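Local coordinates for phosphoribosylaminoimidazole carboxylase (PDB 5C5D), which catalyses the reversible carboxylation of 5-aminoimidazole ribonucleotide by carbon dioxide to 4-carboxy-5-aminoimidazole ribonucleotide in de novo purine biosynthesis, at residues M15-A18 against E19-S23; V47-L50 against K51-A55; L103-P106 against S107-P111; D137-K140 against S141-S145; N146-K149 against I150-D153. The protein carries 1 engineered substitution. All blocks are in the same frame, centred on the assembly; numbering follows the deposited sequence.

Contact 1. Residues M15-A18 against E19-S23; sequences MGHA and EKIAS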
loop_
_atom_site.group_PDB
_atom_site.type_symbol
_atom_site.label_atom_id
_atom_site.label_comp_id
_atom_site.label_asym_id
_atom_site.label_seq_id
_atom_site.Cartn_x
_atom_site.Cartn_y
_atom_site.Cartn_z
ATOM N N MET D 15 -26.520 -9.320 5.037
ATOM C CA MET D 15 -27.476 -10.318 4.565
ATOM C C MET D 15 -27.417 -10.472 3.038
ATOM O O MET D 15 -27.498 -11.585 2.521
ATOM C CB MET D 15 -28.886 -9.951 5.035
ATOM C CG MET D 15 -29.990 -10.900 4.614
ATOM S SD MET D 15 -29.769 -12.600 5.228
ATOM C CE MET D 15 -29.902 -12.346 6.988
ATOM N N GLY D 16 -27.223 -9.371 2.325
ATOM C CA GLY D 16 -27.163 -9.438 0.870
ATOM C C GLY D 16 -26.040 -10.326 0.364
ATOM O O GLY D 16 -26.200 -11.081 -0.591
ATOM N N HIS D 17 -24.890 -10.230 1.019
ATOM C CA HIS D 17 -23.721 -11.044 0.720
ATOM C C HIS D 17 -23.998 -12.510 1.012
ATOM O O HIS D 17 -23.752 -13.388 0.192
ATOM C CB HIS D 17 -22.547 -10.506 1.546
ATOM C CG HIS D 17 -21.230 -11.115 1.224
ATOM N ND1 HIS D 17 -20.503 -10.753 0.111
ATOM C CD2 HIS D 17 -20.473 -12.017 1.892
ATOM C CE1 HIS D 17 -19.362 -11.422 0.101
ATOM N NE2 HIS D 17 -19.314 -12.191 1.181
ATOM N N ALA D 18 -24.589 -12.760 2.166
ATOM C CA ALA D 18 -24.978 -14.124 2.522
ATOM C C ALA D 18 -25.965 -14.703 1.504
ATOM O O ALA D 18 -25.894 -15.886 1.166
ATOM C CB ALA D 18 -25.580 -14.150 3.909
ATOM N N GLU D 19 -26.907 -13.890 1.025
ATOM C CA GLU D 19 -27.903 -14.369 0.081
ATOM C C GLU D 19 -27.273 -14.778 -1.241
ATOM O O GLU D 19 -27.743 -15.720 -1.899
ATOM C CB GLU D 19 -28.975 -13.293 -0.158
ATOM C CG GLU D 19 -29.918 -13.127 1.025
ATOM C CD GLU D 19 -30.875 -11.945 0.884
ATOM O OE1 GLU D 19 -30.521 -10.928 0.243
ATOM O OE2 GLU D 19 -31.988 -12.046 1.426
ATOM N N LYS D 20 -26.217 -14.084 -1.648
ATOM C CA LYS D 20 -25.521 -14.457 -2.873
ATOM C C LYS D 20 -24.930 -15.826 -2.746
ATOM O O LYS D 20 -24.943 -16.609 -3.698
ATOM C CB LYS D 20 -24.423 -13.470 -3.225
ATOM C CG LYS D 20 -24.970 -12.187 -3.809
ATOM C CD LYS D 20 -23.868 -11.234 -4.127
ATOM C CE LYS D 20 -24.391 -10.078 -4.908
ATOM N NZ LYS D 20 -23.276 -9.508 -5.668
ATOM N N ILE D 21 -24.399 -16.126 -1.565
ATOM C CA ILE D 21 -23.829 -17.440 -1.338
ATOM C C ILE D 21 -24.922 -18.493 -1.320
ATOM O O ILE D 21 -24.793 -19.548 -1.929
ATOM C CB ILE D 21 -23.041 -17.490 -0.013
ATOM C CG1 ILE D 21 -21.911 -16.478 -0.066
ATOM C CG2 ILE D 21 -22.479 -18.907 0.236
ATOM C CD1 ILE D 21 -21.205 -16.257 1.282
ATOM N N ALA D 22 -26.011 -18.203 -0.622
ATOM C CA ALA D 22 -27.069 -19.190 -0.452
ATOM C C ALA D 22 -27.686 -19.486 -1.813
ATOM O O ALA D 22 -27.949 -20.635 -2.151
ATOM C CB ALA D 22 -28.119 -18.699 0.521
ATOM N N SER D 23 -27.887 -18.433 -2.598
ATOM C CA SER D 23 -28.461 -18.572 -3.931
ATOM C C SER D 23 -27.637 -19.544 -4.761
ATOM O O SER D 23 -28.177 -20.396 -5.469
ATOM C CB SER D 23 -28.533 -17.215 -4.644
ATOM O OG SER D 23 -29.534 -16.410 -4.059
#
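The first turns of helix 15-27 are built by i to i+4 backbone bonds, such as Glu-19 N to Met-15 O at 2.8 Å and Ala-22 N to Ala-18 O at 2.9 Å, while Ile-21 N makes a weak one to His-17 O. Above this ladder Met-15 and Glu-19 meet nearly at right angles. The methionine CG stands anti to its own N (chi1 180°) and lies 3.9 Å from Glu-19 OE2, an approach that belongs to one of two glutamate conformers and is less certain. In it Glu-19 runs out extended, with its CG 3.2 Å from Met-15 O. One turn on, Glu-19 O accepts two bonds from Ser-23, from N and from OG at 2.9 Å, which arrive from opposite faces of the carbonyl plane. The imidazole of His-17 lies near Ile-21, its CD2 4.3 Å from Ile-21 CD1, and its NE2 is hydrogen-bonded to Cys-87 O. Small and buried, Ala-18 and Ala-22 let the helix lie close on strand 4-9, where both touch Ile-7, while Ile-21 covers Ile-63 and Ile-65 of strand 60-65. Met-15 also reaches Leu-157 of a second subunit. Such a helix, with an apolar side against the sheet and a polar side turned outward, is the crossover of the beta-alpha-beta unit 4-9, 15-27, 31-36, its N-terminal end close to the substrate-binding residues Ser-11 and Asp-14.

Contact 2. Residues V47-L50 against K51-A55; sequences VSML and KEYEA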
loop_
_atom_site.group_PDB
_atom_site.type_symbol
_atom_site.label_atom_id
_atom_site.label_comp_id
_atom_site.label_asym_id
_atom_site.label_seq_id
_atom_site.Cartn_x
_atom_site.Cartn_y
_atom_site.Cartn_z
ATOM N N VAL D 47 -21.542 -19.592 20.325
ATOM C CA VAL D 47 -21.177 -20.925 20.833
ATOM C C VAL D 47 -22.393 -21.834 20.924
ATOM O O VAL D 47 -22.347 -22.995 20.529
ATOM C CB VAL D 47 -20.489 -20.826 22.201
ATOM C CG1 VAL D 47 -20.398 -22.209 22.891
ATOM C CG2 VAL D 47 -19.119 -20.249 22.027
ATOM N N SER D 48 -23.491 -21.320 21.463
ATOM C CA SER D 48 -24.692 -22.120 21.617
ATOM C C SER D 48 -25.180 -22.630 20.265
ATOM O O SER D 48 -25.542 -23.805 20.123
ATOM C CB SER D 48 -25.776 -21.308 22.324
ATOM O OG SER D 48 -25.465 -21.227 23.695
ATOM N N MET D 49 -25.163 -21.750 19.273
ATOM C CA MET D 49 -25.562 -22.086 17.914
ATOM C C MET D 49 -24.645 -23.130 17.308
ATOM O O MET D 49 -25.114 -24.102 16.706
ATOM C CB MET D 49 -25.534 -20.834 17.051
ATOM C CG MET D 49 -25.997 -21.033 15.661
ATOM S SD MET D 49 -25.498 -19.566 14.752
ATOM C CE MET D 49 -26.450 -18.348 15.651
ATOM N N LEU D 50 -23.347 -22.924 17.468
ATOM C CA LEU D 50 -22.384 -23.866 16.903
ATOM C C LEU D 50 -22.547 -25.246 17.555
ATOM O O LEU D 50 -22.417 -26.266 16.863
ATOM C CB LEU D 50 -20.956 -23.379 17.071
ATOM C CG LEU D 50 -20.580 -22.097 16.337
ATOM C CD1 LEU D 50 -19.119 -21.760 16.573
ATOM C CD2 LEU D 50 -20.846 -22.217 14.838
ATOM N N LYS D 51 -22.836 -25.303 18.855
ATOM C CA LYS D 51 -22.994 -26.616 19.501
ATOM C C LYS D 51 -24.169 -27.377 18.894
ATOM O O LYS D 51 -24.122 -28.601 18.736
ATOM C CB LYS D 51 -23.172 -26.483 21.014
ATOM C CG LYS D 51 -21.881 -26.130 21.723
ATOM C CD LYS D 51 -22.058 -26.099 23.241
ATOM C CE LYS D 51 -20.778 -25.682 23.946
ATOM N NZ LYS D 51 -21.029 -25.478 25.412
ATOM N N GLU D 52 -25.235 -26.659 18.565
ATOM C CA GLU D 52 -26.400 -27.299 17.962
ATOM C C GLU D 52 -26.060 -27.889 16.580
ATOM O O GLU D 52 -26.394 -29.049 16.309
ATOM C CB GLU D 52 -27.557 -26.306 17.837
ATOM C CG GLU D 52 -28.187 -25.947 19.179
ATOM C CD GLU D 52 -29.051 -24.700 19.124
ATOM O OE1 GLU D 52 -29.180 -24.094 18.041
ATOM O OE2 GLU D 52 -29.601 -24.324 20.178
ATOM N N TYR D 53 -25.387 -27.120 15.723
ATOM C CA TYR D 53 -25.037 -27.607 14.376
ATOM C C TYR D 53 -23.990 -28.724 14.452
ATOM O O TYR D 53 -24.055 -29.703 13.702
ATOM C CB TYR D 53 -24.522 -26.476 13.466
ATOM C CG TYR D 53 -25.646 -25.540 13.056
ATOM C CD1 TYR D 53 -26.684 -25.991 12.251
ATOM C CD2 TYR D 53 -25.655 -24.229 13.472
ATOM C CE1 TYR D 53 -27.716 -25.144 11.868
ATOM C CE2 TYR D 53 -26.675 -23.355 13.080
ATOM C CZ TYR D 53 -27.700 -23.828 12.294
ATOM O OH TYR D 53 -28.716 -22.985 11.927
ATOM N N GLU D 54 -23.060 -28.604 15.386
ATOM C CA GLU D 54 -21.969 -29.585 15.507
ATOM C C GLU D 54 -22.449 -30.979 15.905
ATOM O O GLU D 54 -21.806 -31.992 15.572
ATOM C CB GLU D 54 -20.926 -29.081 16.505
ATOM C CG GLU D 54 -19.971 -28.052 15.918
ATOM C CD GLU D 54 -19.068 -28.638 14.872
ATOM O OE1 GLU D 54 -18.064 -29.289 15.254
ATOM O OE2 GLU D 54 -19.371 -28.464 13.668
ATOM N N ALA D 55 -23.569 -31.026 16.619
ATOM C CA ALA D 55 -24.179 -32.261 17.081
ATOM C C ALA D 55 -24.910 -33.022 15.955
ATOM O O ALA D 55 -25.299 -34.182 16.121
ATOM C CB ALA D 55 -25.129 -31.942 18.217
#
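Lys-51 lies back along the helix beside Val-47, and its chain can be read atom by atom. CB sits 3.6 Å from Val-47 O and 3.7 Å from Ser-48 O, over the carbonyls of the turn before. CG is held beside the lysine's own N (chi1 -74°) and comes to 3.4 Å from Val-47 O, the same oxygen that takes the backbone bond from Lys-51 N at 2.9 Å. From there the chain is fully extended: CD drifts to 4.1 Å from Val-47 O, and CE then meets Val-47 CG1 at 3.6 Å. The valine puts that methyl anti to its N (chi1 167°), on the side where the lysine passes; the two side chains point the same way, and the ammonium group passes just beyond the methyl.

On another side of helix 43-54 a second pair keeps the same four-residue spacing. Met-49 and Tyr-53 point the same way, with Met-49 CG 3.5 Å from Tyr-53 CE2, and the ring's CD2 also comes close to Met-49 O. Glu-54, bent at its second torsion, folds CB and CG over Leu-50 O.

The chemistry is thus mostly aliphatic: methylenes of a lysine and a methionine cover a methyl group and a ring. Polar ends reach beyond the helix. The phenol oxygen of Tyr-53 is hydrogen-bonded to Arg-35 of strand 31-36, and the carboxylate of Glu-54 is divided between Tyr-62 of strand 60-65 and Lys-81, the latter in a salt bridge.

Contact 3. Residues L103-P106 against S107-P111; sequences LRMP and SGISP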
loop_
_atom_site.group_PDB
_atom_site.type_symbol
_atom_site.label_atom_id
_atom_site.label_comp_id
_atom_site.label_asym_id
_atom_site.label_seq_id
_atom_site.Cartn_x
_atom_site.Cartn_y
_atom_site.Cartn_z
ATOM N N LEU D 103 -6.810 -13.114 6.306
ATOM C CA LEU D 103 -5.599 -13.878 5.865
ATOM C C LEU D 103 -4.705 -14.386 7.017
ATOM O O LEU D 103 -4.274 -15.547 7.014
ATOM C CB LEU D 103 -4.708 -13.032 4.920
ATOM C CG LEU D 103 -5.128 -12.807 3.448
ATOM C CD1 LEU D 103 -4.328 -11.677 2.830
ATOM C CD2 LEU D 103 -4.921 -14.084 2.648
ATOM N N ARG D 104 -4.407 -13.518 7.975
ATOM C CA ARG D 104 -3.303 -13.727 8.909
ATOM C C ARG D 104 -3.688 -14.472 10.181
ATOM O O ARG D 104 -3.769 -13.919 11.279
ATOM C CB ARG D 104 -2.696 -12.376 9.255
ATOM C CG ARG D 104 -1.969 -11.779 8.047
ATOM C CD ARG D 104 -0.560 -12.324 7.994
ATOM N NE ARG D 104 0.262 -11.739 9.065
ATOM C CZ ARG D 104 1.425 -12.201 9.506
ATOM N NH1 ARG D 104 1.932 -13.340 9.047
ATOM N NH2 ARG D 104 2.093 -11.535 10.437
ATOM N N MET D 105 -3.940 -15.748 9.991
ATOM C CA MET D 105 -4.329 -16.633 11.083
ATOM C C MET D 105 -3.095 -17.169 11.809
ATOM O O MET D 105 -2.015 -17.310 11.202
ATOM C CB MET D 105 -5.172 -17.780 10.523
ATOM C CG MET D 105 -6.506 -17.358 9.948
ATOM S SD MET D 105 -7.634 -16.664 11.154
ATOM C CE MET D 105 -7.450 -14.867 10.932
ATOM N N PRO D 106 -3.247 -17.490 13.091
ATOM C CA PRO D 106 -2.187 -18.210 13.805
ATOM C C PRO D 106 -2.098 -19.643 13.269
ATOM O O PRO D 106 -2.997 -20.086 12.547
ATOM C CB PRO D 106 -2.650 -18.171 15.256
ATOM C CG PRO D 106 -4.111 -18.123 15.188
ATOM C CD PRO D 106 -4.432 -17.290 13.934
ATOM N N SER D 107 -1.026 -20.358 13.590
ATOM C CA SER D 107 -0.946 -21.754 13.177
ATOM C C SER D 107 -2.036 -22.454 13.957
ATOM O O SER D 107 -2.237 -22.138 15.110
ATOM C CB SER D 107 0.419 -22.357 13.479
ATOM O OG SER D 107 0.669 -22.270 14.871
ATOM N N GLY D 108 -2.775 -23.353 13.315
ATOM C CA GLY D 108 -3.809 -24.103 14.002
ATOM C C GLY D 108 -5.213 -23.598 13.814
ATOM O O GLY D 108 -6.162 -24.190 14.334
ATOM N N ILE D 109 -5.348 -22.524 13.039
ATOM C CA ILE D 109 -6.638 -21.935 12.697
ATOM C C ILE D 109 -6.639 -21.838 11.180
ATOM O O ILE D 109 -5.820 -21.114 10.594
ATOM C CB ILE D 109 -6.829 -20.548 13.375
ATOM C CG1 ILE D 109 -6.937 -20.736 14.885
ATOM C CG2 ILE D 109 -8.046 -19.818 12.852
ATOM C CD1 ILE D 109 -8.179 -21.525 15.362
ATOM N N SER D 110 -7.501 -22.605 10.526
ATOM C CA SER D 110 -7.315 -22.848 9.080
ATOM C C SER D 110 -8.544 -22.610 8.207
ATOM O O SER D 110 -8.857 -23.435 7.367
ATOM C CB SER D 110 -6.833 -24.293 8.882
ATOM O OG SER D 110 -7.822 -25.209 9.319
ATOM N N PRO D 111 -9.246 -21.469 8.385
ATOM C CA PRO D 111 -10.359 -21.236 7.463
ATOM C C PRO D 111 -9.865 -21.036 6.040
ATOM O O PRO D 111 -8.820 -20.418 5.844
ATOM C CB PRO D 111 -11.000 -19.968 8.016
ATOM C CG PRO D 111 -9.903 -19.296 8.754
ATOM C CD PRO D 111 -9.088 -20.353 9.332
#
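The two proline rings, each puckered at CG, pair with different side chains, Pro-106 with Ile-109 and Pro-111 with Met-105, each at a slant. The ring of Pro-106 offers CG to Ile-109 CG1 at 3.9 Å and CD to Ile-109 CB at 4.1 Å, while Pro-111 brings its CD to 4.0 Å from Met-105 CG. The methionine chain, bent at its second and third torsions, lays its sulfur against the isoleucine branch, with Met-105 SD 3.6 Å from Ile-109 CG2. Its CB also lies 3.4 Å from Ile-109 O. Pro-106 and Ile-109 are the ends of a type II beta turn, which Met-105 and Pro-111 flank. The closing bond, Ile-109 N to Pro-106 O, is weak at 3.4 Å. Gly-108 occupies the third position with a positive phi of 100°, where a CB would jam against the carbonyl oxygen of Ser-107. Neighbouring subunits reinforce the bend: Asn-119 of a third subunit donates from ND2 to Pro-106 O and accepts from Gly-108 N, and Lys-41 of a fourth binds Ser-107 O. In that fourth subunit Ser-69, a substrate-binding residue, packs on Met-105, consistent with active sites formed between subunits. Within its own chain the loop links helix 99-103 to the short strand 112-113, outermost in the sheet of this chain, and it leans on helix 72-79, where Asp-77 touches Ile-109 and Pro-111 and receives Ser-110 N.

Contact 4. Residues D137-K140 against S141-S145; sequences DSVK and SYMES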
loop_
_atom_site.group_PDB
_atom_site.type_symbol
_atom_site.label_atom_id
_atom_site.label_comp_id
_atom_site.label_asym_id
_atom_site.label_seq_id
_atom_site.Cartn_x
_atom_site.Cartn_y
_atom_site.Cartn_z
ATOM N N ASP D 137 -21.385 -34.370 -9.923
ATOM C CA ASP D 137 -22.083 -34.187 -11.199
ATOM C C ASP D 137 -22.568 -32.745 -11.411
ATOM O O ASP D 137 -22.449 -32.176 -12.511
ATOM C CB ASP D 137 -23.281 -35.151 -11.290
ATOM C CG ASP D 137 -22.858 -36.598 -11.427
ATOM O OD1 ASP D 137 -21.708 -36.852 -11.837
ATOM O OD2 ASP D 137 -23.685 -37.487 -11.122
ATOM N N SER D 138 -23.121 -32.164 -10.357
ATOM C CA SER D 138 -23.599 -30.785 -10.409
ATOM C C SER D 138 -22.475 -29.795 -10.632
ATOM O O SER D 138 -22.613 -28.840 -11.398
ATOM C CB SER D 138 -24.316 -30.424 -9.119
ATOM O OG SER D 138 -25.565 -31.054 -9.063
ATOM N N VAL D 139 -21.369 -30.006 -9.934
ATOM C CA VAL D 139 -20.190 -29.160 -10.099
ATOM C C VAL D 139 -19.723 -29.233 -11.547
ATOM O O VAL D 139 -19.367 -28.219 -12.147
ATOM C CB VAL D 139 -19.022 -29.580 -9.171
ATOM C CG1 VAL D 139 -17.691 -28.932 -9.620
ATOM C CG2 VAL D 139 -19.329 -29.219 -7.725
ATOM N N LYS D 140 -19.699 -30.435 -12.103
ATOM C CA LYS D 140 -19.199 -30.600 -13.465
ATOM C C LYS D 140 -20.095 -29.858 -14.465
ATOM O O LYS D 140 -19.604 -29.149 -15.326
ATOM C CB LYS D 140 -19.108 -32.090 -13.815
ATOM C CG LYS D 140 -18.722 -32.390 -15.245
ATOM C CD LYS D 140 -18.619 -33.907 -15.438
ATOM C CE LYS D 140 -19.075 -34.371 -16.819
ATOM N NZ LYS D 140 -17.970 -34.415 -17.815
ATOM N N SER D 141 -21.407 -29.990 -14.311
ATOM C CA SER D 141 -22.351 -29.286 -15.176
ATOM C C SER D 141 -22.137 -27.757 -15.082
ATOM O O SER D 141 -22.123 -27.048 -16.094
ATOM C CB SER D 141 -23.783 -29.676 -14.814
ATOM O OG SER D 141 -24.711 -28.868 -15.509
ATOM N N TYR D 142 -21.928 -27.268 -13.864
ATOM C CA TYR D 142 -21.710 -25.842 -13.588
ATOM C C TYR D 142 -20.458 -25.317 -14.254
ATOM O O TYR D 142 -20.464 -24.276 -14.921
ATOM C CB TYR D 142 -21.617 -25.660 -12.079
ATOM C CG TYR D 142 -21.462 -24.267 -11.525
ATOM C CD1 TYR D 142 -22.573 -23.543 -11.110
ATOM C CD2 TYR D 142 -20.201 -23.721 -11.302
ATOM C CE1 TYR D 142 -22.434 -22.298 -10.547
ATOM C CE2 TYR D 142 -20.049 -22.469 -10.742
ATOM C CZ TYR D 142 -21.169 -21.758 -10.371
ATOM O OH TYR D 142 -21.024 -20.512 -9.807
ATOM N N MET D 143 -19.366 -26.049 -14.065
ATOM C CA MET D 143 -18.080 -25.590 -14.539
ATOM C C MET D 143 -18.038 -25.734 -16.065
ATOM O O MET D 143 -17.473 -24.876 -16.750
ATOM C CB MET D 143 -16.945 -26.344 -13.804
ATOM C CG MET D 143 -16.682 -25.738 -12.390
ATOM S SD MET D 143 -15.368 -26.501 -11.416
ATOM C CE MET D 143 -14.014 -25.465 -12.017
ATOM N N GLU D 144 -18.686 -26.760 -16.613
ATOM C CA GLU D 144 -18.745 -26.904 -18.068
ATOM C C GLU D 144 -19.559 -25.790 -18.696
ATOM O O GLU D 144 -19.195 -25.254 -19.747
ATOM C CB GLU D 144 -19.318 -28.277 -18.470
ATOM C CG GLU D 144 -18.322 -29.400 -18.197
ATOM C CD GLU D 144 -18.775 -30.775 -18.672
ATOM O OE1 GLU D 144 -19.981 -30.985 -18.952
ATOM O OE2 GLU D 144 -17.889 -31.652 -18.757
ATOM N N SER D 145 -20.648 -25.422 -18.037
ATOM C CA SER D 145 -21.478 -24.327 -18.518
ATOM C C SER D 145 -20.699 -23.019 -18.556
ATOM O O SER D 145 -20.827 -22.249 -19.513
ATOM C CB SER D 145 -22.731 -24.191 -17.642
ATOM O OG SER D 145 -23.430 -23.009 -17.961
#
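Two side-chain pairs, each four residues apart, are set differently on this part of helix 133-157: Lys-140 meets Glu-144 at a slant, whereas Val-139 and Met-143 run alongside each other in the same direction. In the charged pair the lysine sends CG anti to its N (chi1 175°), towards the next turn, and then bends at its last two torsions, so that the ammonium group curls over to the carboxylate. Lys-140 NZ reaches Glu-144 OE2 at 2.9 Å in a salt bridge that is also a hydrogen bond. The nitrogen approaches on the syn side of that oxygen but stands 34° out of the carboxylate plane. More than the tip takes part, since Lys-140 CE is 3.5 Å from Glu-144 OE2. The glutamate, extended beyond CG, carries its own CG back to 3.2 Å from Lys-140 O, the acceptor of its backbone N.

The apolar pair is in van der Waals contact, Val-139 CG1 standing 3.8 Å from Met-143 SD. Both side chains pack on helix 117-129, and both also touch a third subunit, Val-139 at Lys-81 and Met-143 at Gly-108 of that chain. Tyr-142 leaves in a direction of its own; its OH is hydrogen-bonded to Glu-24, and its ring meets that of Phe-28 with the planes at an angle.

Beneath them the backbone keeps regular bonds, as from Met-143 N to Val-139 O at 2.9 Å. An i to i+4 lysine-glutamate bridge on the exposed face, with apolar residues on the face packed against helix 117-129, is characteristic of an amphipathic alpha-helix.

Contact 5. Residues N146-K149 against I150-D153; sequences NAQK and IIED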
loop_
_atom_site.group_PDB
_atom_site.type_symbol
_atom_site.label_atom_id
_atom_site.label_comp_id
_atom_site.label_asym_id
_atom_site.label_seq_id
_atom_site.Cartn_x
_atom_site.Cartn_y
_atom_site.Cartn_z
ATOM N N ASN D 146 -19.882 -22.752 -17.538
ATOM C CA ASN D 146 -19.094 -21.516 -17.516
ATOM C C ASN D 146 -18.138 -21.471 -18.706
ATOM O O ASN D 146 -18.002 -20.445 -19.399
ATOM C CB ASN D 146 -18.290 -21.380 -16.212
ATOM C CG ASN D 146 -19.124 -20.871 -15.048
ATOM O OD1 ASN D 146 -20.196 -20.276 -15.241
ATOM N ND2 ASN D 146 -18.631 -21.094 -13.825
ATOM N N ALA D 147 -17.494 -22.607 -18.958
ATOM C CA ALA D 147 -16.538 -22.709 -20.052
ATOM C C ALA D 147 -17.241 -22.487 -21.385
ATOM O O ALA D 147 -16.753 -21.759 -22.255
ATOM C CB ALA D 147 -15.863 -24.049 -20.038
ATOM N N GLN D 148 -18.398 -23.108 -21.550
ATOM C CA GLN D 148 -19.076 -23.085 -22.843
ATOM C C GLN D 148 -19.576 -21.687 -23.154
ATOM O O GLN D 148 -19.630 -21.287 -24.319
ATOM C CB GLN D 148 -20.229 -24.099 -22.862
ATOM C CG GLN D 148 -19.764 -25.516 -23.166
ATOM C CD GLN D 148 -18.801 -25.588 -24.354
ATOM O OE1 GLN D 148 -17.694 -26.123 -24.238
ATOM N NE2 GLN D 148 -19.214 -25.033 -25.495
ATOM N N LYS D 149 -19.897 -20.915 -22.121
ATOM C CA LYS D 149 -20.342 -19.545 -22.363
ATOM C C LYS D 149 -19.213 -18.685 -22.940
ATOM O O LYS D 149 -19.438 -17.855 -23.818
ATOM C CB LYS D 149 -20.880 -18.884 -21.093
ATOM C CG LYS D 149 -21.453 -17.486 -21.384
ATOM C CD LYS D 149 -21.902 -16.733 -20.151
ATOM C CE LYS D 149 -22.398 -15.329 -20.522
ATOM N NZ LYS D 149 -21.306 -14.461 -21.061
ATOM N N ILE D 150 -18.005 -18.869 -22.423
ATOM C CA ILE D 150 -16.828 -18.153 -22.909
ATOM C C ILE D 150 -16.540 -18.507 -24.361
ATOM O O ILE D 150 -16.304 -17.642 -25.204
ATOM C CB ILE D 150 -15.619 -18.492 -21.998
ATOM C CG1 ILE D 150 -15.866 -17.891 -20.616
ATOM C CG2 ILE D 150 -14.345 -17.969 -22.559
ATOM C CD1 ILE D 150 -15.022 -18.508 -19.497
ATOM N N ILE D 151 -16.586 -19.794 -24.659
ATOM C CA ILE D 151 -16.331 -20.254 -26.029
ATOM C C ILE D 151 -17.422 -19.743 -26.968
ATOM O O ILE D 151 -17.151 -19.360 -28.112
ATOM C CB ILE D 151 -16.231 -21.791 -26.064
ATOM C CG1 ILE D 151 -14.980 -22.212 -25.275
ATOM C CG2 ILE D 151 -16.133 -22.317 -27.504
ATOM C CD1 ILE D 151 -14.888 -23.696 -24.990
ATOM N N GLU D 152 -18.668 -19.728 -26.490
ATOM C CA GLU D 152 -19.770 -19.191 -27.300
ATOM C C GLU D 152 -19.583 -17.699 -27.535
ATOM O O GLU D 152 -19.895 -17.200 -28.606
ATOM C CB GLU D 152 -21.120 -19.439 -26.638
ATOM C CG GLU D 152 -21.664 -20.824 -26.869
ATOM C CD GLU D 152 -22.894 -21.093 -26.033
ATOM O OE1 GLU D 152 -23.711 -20.161 -25.880
ATOM O OE2 GLU D 152 -23.034 -22.225 -25.518
ATOM N N ASP D 153 -19.083 -16.985 -26.533
ATOM C CA ASP D 153 -18.855 -15.551 -26.706
ATOM C C ASP D 153 -17.802 -15.338 -27.777
ATOM O O ASP D 153 -17.926 -14.453 -28.610
ATOM C CB ASP D 153 -18.416 -14.882 -25.412
ATOM C CG ASP D 153 -19.534 -14.714 -24.412
ATOM O OD1 ASP D 153 -20.720 -14.765 -24.791
ATOM O OD2 ASP D 153 -19.201 -14.494 -23.232
#
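An i to i+4 salt bridge on the far part of the long C-terminal helix 133-157 joins Lys-149 to Asp-153. The lysine leaves the helix with CG anti to its N (chi1 -175°), stays extended through CE and turns only at its last torsion (chi4 -66°), which swings NZ back to 3.0 Å from Asp-153 OD2. There it is met by the syn lone pair of that oxygen. The aspartate is short, so its carboxylate stays near the helix backbone, with Asp-153 CG 3.2 Å from Lys-149 O, the oxygen that also accepts Asp-153 N at 2.9 Å. The carboxylate, on a buried residue, has a lysine partner at each oxygen: Lys-149 at OD2 and Lys-156, three residues on, at OD1.

Elsewhere on this part of the helix Gln-148, bent at chi2, brings OE1 to 3.8 Å from Ile-151 CD1. Ile-150 turns CD1 back over Asn-146 O at 3.6 Å, where the backbone bond from Ile-150 N is weak. Both isoleucines pack on a fifth subunit, Ile-150 on Thr-42 and Ile-151 on His-45, while Ala-147 touches its substrate-binding Lys-41. The chemistry is therefore double: apolar side chains join this helix to another copy of the protein, and two ammonium groups probably stabilise the negative charge that Asp-153 carries against that interface, where it packs on Ser-12 of the same fifth subunit.

All five contacts are local, yet their chemistry follows their place in the fold. Contacts 1 and 2 are both partly buried. Contact 1, nearest the chain's centre, meets the parallel sheet through small and branched residues; contact 2 pairs a lysine chain with a valine, and a methionine with a tyrosine toward the sheet. The loop of contact 3 is the most buried, relying on other subunits as well as on a weak turn bond. Contacts 4 and 5 share helix 133-157, their centres about 13 Å apart: surface contacts of the chain that also touch other subunits, each with a lysine-carboxylate bridge one turn long. Contacts 2 and 5 are farthest apart, about 42 Å between centres.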